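PDB 6XSO: cellulase, which probably hydrolyses internal beta-1,4 linkages in cellulose and related plant cell-wall polysaccharides such as xylan, as a broad-specificity endoglucanase of family GH5_4. Local coordinates for residues 59-64 with 357-362; 327-332 with 366-371; 176-181 with 232-237. One frame throughout, in Å; residues are numbered along the deposited sequence.

In the fold
All three interactions belong to one closed eight-stranded beta/alpha barrel, but they join different layers of it. Interactions 1 and 3 pair loops from the connections after barrel strands, on opposite sides of the chain's centre, with centres 31 Å apart. Interaction 3 is fully buried and relies on a tyrosine hydroxyl and a backbone bond. Interaction 1 is only partly buried, and three waters bridge its backbones and side chains. Interaction 2 is a partly buried helix pair on the outside of the barrel. It has no hydrogen bond across it and packs hydrocarbon, a ring and a guanidinium. Interactions 1 and 2 share the chain after strand 345-349, which runs from loop 357-362 into helix 366-377.

Interaction 1 (59-64 with 357-362)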
loop_
_atom_site.group_PDB
_atom_site.type_symbol
_atom_site.label_atom_id
_atom_site.label_comp_id
_atom_site.label_asym_id
_atom_site.label_seq_id
_atom_site.Cartn_x
_atom_site.Cartn_y
_atom_site.Cartn_z
ATOM N N GLY A 59 -11.981 0.393 15.838
ATOM C CA GLY A 59 -11.446 -0.143 17.076
ATOM C C GLY A 59 -9.964 0.036 17.297
ATOM O O GLY A 59 -9.427 -0.558 18.234
ATOM N N GLN A 60 -9.289 0.796 16.473
ATOM C CA GLN A 60 -7.917 1.156 16.796
ATOM C C GLN A 60 -7.903 2.471 17.569
ATOM O O GLN A 60 -8.787 3.314 17.395
ATOM C CB GLN A 60 -7.100 1.307 15.525
ATOM C CG GLN A 60 -6.985 0.036 14.697
ATOM C CD GLN A 60 -6.332 -1.119 15.436
ATOM O OE1 GLN A 60 -5.441 -0.926 16.259
ATOM N NE2 GLN A 60 -6.787 -2.331 15.145
ATOM N N PRO A 61 -6.933 2.664 18.453
ATOM C CA PRO A 61 -6.854 3.907 19.225
ATOM C C PRO A 61 -6.280 5.044 18.389
ATOM O O PRO A 61 -5.711 4.845 17.315
ATOM C CB PRO A 61 -5.880 3.541 20.348
ATOM C CG PRO A 61 -4.937 2.539 19.670
ATOM C CD PRO A 61 -5.808 1.745 18.733
ATOM N N VAL A 62 -6.437 6.261 18.915
ATOM C CA VAL A 62 -5.742 7.411 18.346
ATOM C C VAL A 62 -4.243 7.151 18.379
ATOM O O VAL A 62 -3.676 6.829 19.430
ATOM C CB VAL A 62 -6.122 8.692 19.103
ATOM C CG1 VAL A 62 -5.246 9.859 18.665
ATOM C CG2 VAL A 62 -7.599 9.030 18.869
ATOM N N THR A 63 -3.597 7.289 17.224
ATOM C CA THR A 63 -2.202 6.887 17.087
ATOM C C THR A 63 -1.300 7.880 17.820
ATOM O O THR A 63 -1.562 9.086 17.835
ATOM C CB THR A 63 -1.837 6.868 15.611
ATOM O OG1 THR A 63 -2.749 6.036 14.861
ATOM C CG2 THR A 63 -0.430 6.311 15.367
ATOM N N LYS A 64 -0.238 7.370 18.435
ATOM C CA LYS A 64 0.732 8.175 19.161
ATOM C C LYS A 64 2.129 7.898 18.634
ATOM O O LYS A 64 2.401 6.821 18.089
ATOM C CB LYS A 64 0.712 7.870 20.663
ATOM C CG LYS A 64 -0.560 8.338 21.337
ATOM C CD LYS A 64 -0.461 8.281 22.835
ATOM C CE LYS A 64 -0.479 6.857 23.335
ATOM N NZ LYS A 64 -0.223 6.838 24.807
ATOM N N SER A 357 -2.975 -2.179 22.564
ATOM C CA SER A 357 -1.545 -2.438 22.704
ATOM C C SER A 357 -0.727 -1.307 22.098
ATOM O O SER A 357 0.369 -0.996 22.577
ATOM C CB SER A 357 -1.175 -3.772 22.058
ATOM O OG SER A 357 -1.789 -4.853 22.747
ATOM N N ARG A 358 -1.246 -0.677 21.048
ATOM C CA ARG A 358 -0.517 0.412 20.415
ATOM C C ARG A 358 -0.329 1.600 21.347
ATOM O O ARG A 358 0.634 2.360 21.201
ATOM C CB ARG A 358 -1.285 0.873 19.173
ATOM C CG ARG A 358 -1.344 -0.124 18.056
ATOM C CD ARG A 358 -2.134 0.469 16.907
ATOM N NE ARG A 358 -2.271 -0.415 15.750
ATOM C CZ ARG A 358 -2.943 -0.066 14.655
ATOM N NH1 ARG A 358 -3.479 1.151 14.600
ATOM N NH2 ARG A 358 -3.064 -0.903 13.634
ATOM N N THR A 359 -1.259 1.810 22.276
ATOM C CA THR A 359 -1.210 2.954 23.174
ATOM C C THR A 359 -0.143 2.791 24.244
ATOM O O THR A 359 0.300 3.789 24.827
ATOM C CB THR A 359 -2.600 3.116 23.791
ATOM O OG1 THR A 359 -3.575 3.070 22.733
ATOM C CG2 THR A 359 -2.719 4.423 24.553
ATOM N N MET A 360 0.313 1.559 24.474
ATOM C CA MET A 360 1.232 1.324 25.589
ATOM C C MET A 360 2.569 2.020 25.380
ATOM O O MET A 360 2.984 2.802 26.254
ATOM C CB MET A 360 1.337 -0.179 25.866
ATOM C CG MET A 360 0.058 -0.737 26.482
ATOM S SD MET A 360 0.026 -2.529 26.647
ATOM C CE MET A 360 1.143 -2.742 28.035
ATOM N N PRO A 361 3.311 1.770 24.294
ATOM C CA PRO A 361 3.084 0.785 23.236
ATOM C C PRO A 361 3.691 -0.571 23.593
ATOM O O PRO A 361 4.640 -0.632 24.366
ATOM C CB PRO A 361 3.830 1.401 22.050
ATOM C CG PRO A 361 5.029 2.039 22.708
ATOM C CD PRO A 361 4.527 2.571 24.041
ATOM N N SER A 362 3.161 -1.627 22.972
ATOM C CA SER A 362 3.612 -2.982 23.248
ATOM C C SER A 362 3.215 -3.843 22.068
ATOM O O SER A 362 2.191 -3.593 21.428
ATOM C CB SER A 362 2.941 -3.526 24.512
ATOM O OG SER A 362 3.348 -4.846 24.820
HETATM O O HOH W 1 -3.540 3.532 16.180
HETATM O O HOH W 2 -2.370 4.671 20.635
HETATM O O HOH W 3 -0.222 4.520 19.105
#
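The guanidinium of R358 carries the amide oxygen of Q60 over one face. OE1 of Q60 sits above its centre, 3.1 Å from CZ of R358. A water lies at its edge, in the plane, its O 2.9 Å from NH1 of R358. The two segments are loops of a TIM barrel. Segment 59-64 leads into helix 66-73, within the connection that follows the first strand. Segment 357-362 follows the last strand, so the contact joins connections after two strands that are neighbours in the closed barrel.

The Q60 amide plane is tilted 33° from the guanidinium. OE1 makes no hydrogen bond to R358; it accepts one from the backbone N of G355, while NE2 reaches D354. The R358 chain is extended from CG to NE, which carries the charged group past P61 to Q60. Its nitrogens bind T38, G36 and S353. Each group is thus fixed by its own hydrogen bonds, and the two meet by packing over that face.

The in-plane water also donates to P61 O and to T63 OG1. T63 OG1 has a second partner in E55. The P61 ring and the T359 side chain lie alongside each other, pointing opposite ways, with P61 CB 3.4 Å from T359 OG1. A second water joins that hydroxyl to V62 O. A third accepts from K64 N and donates to R358 O.

K64 forms the direct hydrogen bond between the segments. Its chain bends at chi3 (-72°), which turns CE and NZ toward the T359 carbonyl. NZ of K64 donates to T359 O at 3.1 Å, in the carbonyl plane and on a lone pair, while CE of K64 rests 3.5 Å from CG2 of T359.

Interaction 2 (327-332 with 366-371); sequences LMFQFV and ADLAER
F329 fills the groove between two neighbouring outer helices of the TIM barrel, meeting D367, L368 and R371 of the other. Helix 325-341 and the C-terminal helix 366-377 run nearly parallel, with a signed crossing angle of -24° between these segments. Their axes approach to 10.5 Å. No hydrogen bond crosses the contact; it is built from side-chain packing.

The F329 ring leans out toward the partner helix. Its far edge meets the carboxylate of D367, with CZ of F329 3.7 Å from CG of D367. The two planes are almost perpendicular, and the carboxylate carbon lies near the plane of the ring. D367 takes a less usual rotamer: its CG lies between the backbone N and the carbonyl carbon (chi1 52°). In that position OD1 reaches the hydroxyl of Y321 and OD2 pairs with K325.

R371, one turn after D367, meets the root of the F329 side chain. Its chain bends at chi2 (81°) and reaches across to the F329 helix, with CG and CD beside the start of the ring. The guanidinium then lies with one face over CB of F329, 3.5 Å from CZ of R371. Its plane is about halfway between parallel and perpendicular to the ring. NH2 forms a salt bridge with D333, one turn further along the F329 helix.

L368 supplies the buried side. Its CD1 touches both F329 CE1, at 3.8 Å, and V332 CG2, at 4.0 Å. V332 packs its other methyl against R371, with CG1 4.1 Å from R371 CG. The M328 chain is extended beyond CG, and it ends with CE 4.2 Å from CD2 of L368.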
loop_
_atom_site.group_PDB
_atom_site.type_symbol
_atom_site.label_atom_id
_atom_site.label_comp_id
_atom_site.label_asym_id
_atom_site.label_seq_id
_atom_site.Cartn_x
_atom_site.Cartn_y
_atom_site.Cartn_z
ATOM N N LEU A 327 4.672 -23.201 11.266
ATOM C CA LEU A 327 4.635 -23.169 9.805
ATOM C C LEU A 327 4.541 -21.734 9.300
ATOM O O LEU A 327 5.198 -21.362 8.315
ATOM C CB LEU A 327 3.455 -23.982 9.281
ATOM C CG LEU A 327 3.462 -24.220 7.775
ATOM C CD1 LEU A 327 4.559 -25.194 7.346
ATOM C CD2 LEU A 327 2.099 -24.741 7.334
ATOM N N MET A 328 3.758 -20.896 9.990
ATOM C CA MET A 328 3.670 -19.498 9.603
ATOM C C MET A 328 5.029 -18.815 9.716
ATOM O O MET A 328 5.415 -18.024 8.842
ATOM C CB MET A 328 2.637 -18.767 10.461
ATOM C CG MET A 328 2.505 -17.328 10.060
ATOM S SD MET A 328 1.258 -16.506 11.043
ATOM C CE MET A 328 1.256 -14.901 10.257
ATOM N N PHE A 329 5.756 -19.081 10.807
ATOM C CA PHE A 329 7.073 -18.483 10.990
ATOM C C PHE A 329 8.071 -18.979 9.942
ATOM O O PHE A 329 8.935 -18.213 9.506
ATOM C CB PHE A 329 7.576 -18.759 12.412
ATOM C CG PHE A 329 6.881 -17.949 13.503
ATOM C CD1 PHE A 329 5.852 -17.061 13.238
ATOM C CD2 PHE A 329 7.288 -18.082 14.810
ATOM C CE1 PHE A 329 5.252 -16.329 14.275
ATOM C CE2 PHE A 329 6.696 -17.352 15.829
ATOM C CZ PHE A 329 5.692 -16.496 15.573
ATOM N N GLN A 330 7.984 -20.253 9.545
ATOM C CA GLN A 330 8.848 -20.743 8.472
ATOM C C GLN A 330 8.500 -20.067 7.155
ATOM O O GLN A 330 9.386 -19.780 6.338
ATOM C CB GLN A 330 8.719 -22.259 8.346
ATOM C CG GLN A 330 9.074 -22.998 9.617
ATOM C CD GLN A 330 8.621 -24.445 9.587
ATOM O OE1 GLN A 330 8.901 -25.177 8.631
ATOM N NE2 GLN A 330 7.906 -24.866 10.626
ATOM N N PHE A 331 7.210 -19.802 6.939
ATOM C CA PHE A 331 6.775 -19.056 5.765
ATOM C C PHE A 331 7.346 -17.643 5.792
ATOM O O PHE A 331 7.880 -17.156 4.784
ATOM C CB PHE A 331 5.232 -19.045 5.706
ATOM C CG PHE A 331 4.657 -17.919 4.884
ATOM C CD1 PHE A 331 4.755 -17.943 3.508
ATOM C CD2 PHE A 331 4.032 -16.847 5.491
ATOM C CE1 PHE A 331 4.243 -16.916 2.742
ATOM C CE2 PHE A 331 3.530 -15.806 4.736
ATOM C CZ PHE A 331 3.625 -15.849 3.361
ATOM N N VAL A 332 7.235 -16.968 6.951
ATOM C CA VAL A 332 7.778 -15.616 7.125
ATOM C C VAL A 332 9.258 -15.588 6.765
ATOM O O VAL A 332 9.723 -14.719 6.014
ATOM C CB VAL A 332 7.550 -15.143 8.577
ATOM C CG1 VAL A 332 8.468 -13.983 8.946
ATOM C CG2 VAL A 332 6.076 -14.819 8.808
ATOM N N ALA A 366 4.635 -10.243 19.870
ATOM C CA ALA A 366 6.068 -9.967 19.941
ATOM C C ALA A 366 6.866 -11.006 19.180
ATOM O O ALA A 366 7.846 -10.669 18.503
ATOM C CB ALA A 366 6.537 -9.914 21.392
ATOM N N ASP A 367 6.465 -12.276 19.278
ATOM C CA ASP A 367 7.197 -13.332 18.591
ATOM C C ASP A 367 7.196 -13.120 17.075
ATOM O O ASP A 367 8.245 -13.248 16.428
ATOM C CB ASP A 367 6.680 -14.716 19.009
ATOM C CG ASP A 367 5.172 -14.878 18.883
ATOM O OD1 ASP A 367 4.429 -13.948 18.500
ATOM O OD2 ASP A 367 4.725 -16.010 19.181
ATOM N N LEU A 368 6.047 -12.751 16.502
ATOM C CA LEU A 368 5.972 -12.533 15.062
ATOM C C LEU A 368 6.743 -11.289 14.635
ATOM O O LEU A 368 7.434 -11.307 13.608
ATOM C CB LEU A 368 4.511 -12.436 14.646
ATOM C CG LEU A 368 4.293 -12.173 13.156
ATOM C CD1 LEU A 368 4.886 -13.191 12.238
ATOM C CD2 LEU A 368 2.791 -12.081 12.900
ATOM N N ALA A 369 6.639 -10.203 15.404
ATOM C CA ALA A 369 7.391 -8.997 15.074
ATOM C C ALA A 369 8.881 -9.294 15.020
ATOM O O ALA A 369 9.571 -8.904 14.067
ATOM C CB ALA A 369 7.076 -7.906 16.095
ATOM N N GLU A 370 9.388 -10.009 16.030
ATOM C CA GLU A 370 10.803 -10.350 16.063
ATOM C C GLU A 370 11.155 -11.285 14.920
ATOM O O GLU A 370 12.233 -11.168 14.328
ATOM C CB GLU A 370 11.179 -10.982 17.408
ATOM C CG GLU A 370 12.663 -11.308 17.476
ATOM C CD GLU A 370 13.184 -11.555 18.882
ATOM O OE1 GLU A 370 12.375 -11.630 19.830
ATOM O OE2 GLU A 370 14.419 -11.675 19.023
ATOM N N ARG A 371 10.253 -12.215 14.591
ATOM C CA ARG A 371 10.534 -13.161 13.517
ATOM C C ARG A 371 10.695 -12.448 12.180
ATOM O O ARG A 371 11.605 -12.770 11.406
ATOM C CB ARG A 371 9.418 -14.201 13.416
ATOM C CG ARG A 371 9.785 -15.433 12.589
ATOM C CD ARG A 371 10.616 -16.431 13.408
ATOM N NE ARG A 371 10.969 -17.565 12.578
ATOM C CZ ARG A 371 11.043 -18.815 13.000
ATOM N NH1 ARG A 371 10.804 -19.109 14.275
ATOM N NH2 ARG A 371 11.334 -19.766 12.124
#

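Interaction 3 (176-181 with 232-237)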
loop_
_atom_site.group_PDB
_atom_site.type_symbol
_atom_site.label_atom_id
_atom_site.label_comp_id
_atom_site.label_asym_id
_atom_site.label_seq_id
_atom_site.Cartn_x
_atom_site.Cartn_y
_atom_site.Cartn_z
ATOM N N MET A 176 -8.076 -1.476 -6.474
ATOM C CA MET A 176 -9.117 -1.012 -7.380
ATOM C C MET A 176 -9.670 -2.200 -8.160
ATOM O O MET A 176 -8.913 -2.950 -8.790
ATOM C CB MET A 176 -8.546 0.023 -8.356
ATOM C CG MET A 176 -9.629 0.853 -8.993
ATOM S SD MET A 176 -9.126 1.858 -10.391
ATOM C CE MET A 176 -7.685 2.718 -9.780
ATOM N N LEU A 177 -10.991 -2.348 -8.144
ATOM C CA LEU A 177 -11.689 -3.464 -8.770
ATOM C C LEU A 177 -12.628 -2.950 -9.852
ATOM O O LEU A 177 -12.985 -1.768 -9.885
ATOM C CB LEU A 177 -12.516 -4.238 -7.733
ATOM C CG LEU A 177 -11.828 -4.606 -6.420
ATOM C CD1 LEU A 177 -12.758 -5.394 -5.509
ATOM C CD2 LEU A 177 -10.541 -5.381 -6.670
ATOM N N ASP A 178 -13.032 -3.861 -10.740
ATOM C CA ASP A 178 -14.024 -3.557 -11.764
ATOM C C ASP A 178 -15.393 -3.404 -11.110
ATOM O O ASP A 178 -15.555 -3.517 -9.894
ATOM C CB ASP A 178 -13.974 -4.610 -12.875
ATOM C CG ASP A 178 -14.383 -5.994 -12.406
ATOM O OD1 ASP A 178 -15.065 -6.113 -11.368
ATOM O OD2 ASP A 178 -14.025 -6.977 -13.092
ATOM N N LYS A 179 -16.402 -3.108 -11.932
ATOM C CA LYS A 179 -17.724 -2.871 -11.379
ATOM C C LYS A 179 -18.382 -4.135 -10.865
ATOM O O LYS A 179 -19.436 -4.037 -10.226
ATOM C CB LYS A 179 -18.635 -2.191 -12.412
ATOM C CG LYS A 179 -19.139 -3.057 -13.535
ATOM C CD LYS A 179 -19.977 -2.256 -14.509
ATOM C CE LYS A 179 -20.335 -3.079 -15.714
ATOM N NZ LYS A 179 -21.161 -2.281 -16.682
ATOM N N LEU A 180 -17.799 -5.299 -11.144
ATOM C CA LEU A 180 -18.257 -6.579 -10.624
ATOM C C LEU A 180 -17.518 -6.971 -9.360
ATOM O O LEU A 180 -17.777 -8.050 -8.822
ATOM C CB LEU A 180 -18.030 -7.674 -11.670
ATOM C CG LEU A 180 -18.514 -7.348 -13.084
ATOM C CD1 LEU A 180 -18.057 -8.432 -14.052
ATOM C CD2 LEU A 180 -20.016 -7.184 -13.147
ATOM N N ASN A 181 -16.609 -6.112 -8.888
ATOM C CA ASN A 181 -15.818 -6.363 -7.693
ATOM C C ASN A 181 -14.982 -7.627 -7.846
ATOM O O ASN A 181 -14.815 -8.402 -6.903
ATOM C CB ASN A 181 -16.712 -6.390 -6.458
ATOM C CG ASN A 181 -17.461 -5.088 -6.285
ATOM O OD1 ASN A 181 -16.849 -4.050 -6.049
ATOM N ND2 ASN A 181 -18.785 -5.124 -6.461
ATOM N N ASN A 232 -0.261 0.799 -8.209
ATOM C CA ASN A 232 -0.683 -0.554 -7.883
ATOM C C ASN A 232 -1.314 -1.250 -9.092
ATOM O O ASN A 232 -1.915 -0.629 -9.974
ATOM C CB ASN A 232 -1.663 -0.565 -6.704
ATOM C CG ASN A 232 -1.027 -0.132 -5.392
ATOM O OD1 ASN A 232 -0.003 0.532 -5.373
ATOM N ND2 ASN A 232 -1.651 -0.512 -4.288
ATOM N N THR A 233 -1.168 -2.565 -9.125
ATOM C CA THR A 233 -1.853 -3.333 -10.145
ATOM C C THR A 233 -3.351 -3.384 -9.848
ATOM O O THR A 233 -3.797 -3.091 -8.728
ATOM C CB THR A 233 -1.326 -4.761 -10.132
ATOM O OG1 THR A 233 -1.483 -5.278 -8.811
ATOM C CG2 THR A 233 0.134 -4.823 -10.540
ATOM N N TYR A 234 -4.130 -3.784 -10.856
ATOM C CA TYR A 234 -5.524 -4.168 -10.680
ATOM C C TYR A 234 -5.676 -5.013 -9.425
ATOM O O TYR A 234 -5.017 -6.045 -9.292
ATOM C CB TYR A 234 -6.048 -4.971 -11.924
ATOM C CG TYR A 234 -7.481 -5.387 -11.696
ATOM C CD1 TYR A 234 -7.793 -6.558 -11.053
ATOM C CD2 TYR A 234 -8.536 -4.550 -12.069
ATOM C CE1 TYR A 234 -9.114 -6.889 -10.755
ATOM C CE2 TYR A 234 -9.835 -4.884 -11.787
ATOM C CZ TYR A 234 -10.115 -6.047 -11.126
ATOM O OH TYR A 234 -11.427 -6.346 -10.841
ATOM N N ALA A 235 -6.541 -4.587 -8.496
ATOM C CA ALA A 235 -6.853 -5.288 -7.247
ATOM C C ALA A 235 -5.644 -5.476 -6.322
ATOM O O ALA A 235 -5.738 -6.202 -5.314
ATOM C CB ALA A 235 -7.544 -6.640 -7.476
ATOM N N ALA A 236 -4.516 -4.823 -6.624
ATOM C CA ALA A 236 -3.232 -5.177 -6.019
ATOM C C ALA A 236 -2.929 -6.675 -6.191
ATOM O O ALA A 236 -2.192 -7.286 -5.414
ATOM C CB ALA A 236 -3.146 -4.709 -4.563
ATOM N N ALA A 237 -3.487 -7.281 -7.240
ATOM C CA ALA A 237 -3.245 -8.681 -7.539
ATOM C C ALA A 237 -1.788 -8.888 -7.939
ATOM O O ALA A 237 -1.151 -8.017 -8.537
ATOM C CB ALA A 237 -4.174 -9.140 -8.669
HETATM O O HOH W 4 -5.319 -1.394 -7.120
#
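The hydroxyl of Y234 is held by two groups of the loop after strand 168-171. The backbone N of D178 donates to its OH at 3.0 Å, along a nearly straight bond (164°). The hydroxyl also bonds to the carbonyl O of S182. The ring is put there by its first torsion, which sets CG opposite the backbone N (chi1 178°) and sends the side chain out to D178.

D178 stands beside the hydroxyl, its carboxylate not bonding to it; its CG is 3.4 Å from the OH of Y234. The carboxylate is used instead on its own loop. OD2 accepts from S187 N and S182 OG, while OD1 takes a weak bond from L180 N. The type I turn from D178 to N181 is thus braced by the same residue whose backbone N holds the tyrosine.

M176 O has two contacts. It accepts a hydrogen bond from A235 N at 2.9 Å, with the donor tilted 29° from the carbonyl plane. It also lies 3.6 Å above one face of the Y234 ring, offset toward the rim. Close by, L177 CD2 presses on A235 CB at 3.3 Å, tighter than ordinary carbon packing. A235 and A236 both have positive phi, an uncommon backbone conformation for alanine. A water bridges the loops: it accepts from M176 N at 2.8 Å and donates to T233 O.

M176 directly follows an Asn-Glu pair, probably the one that carries the acid/base glutamate in GH5. The contact joins the loops after adjacent strands 168-171 and 229-232, at the C-terminal end of the TIM barrel, the end that carries the active-site cleft in glycosidases of this fold.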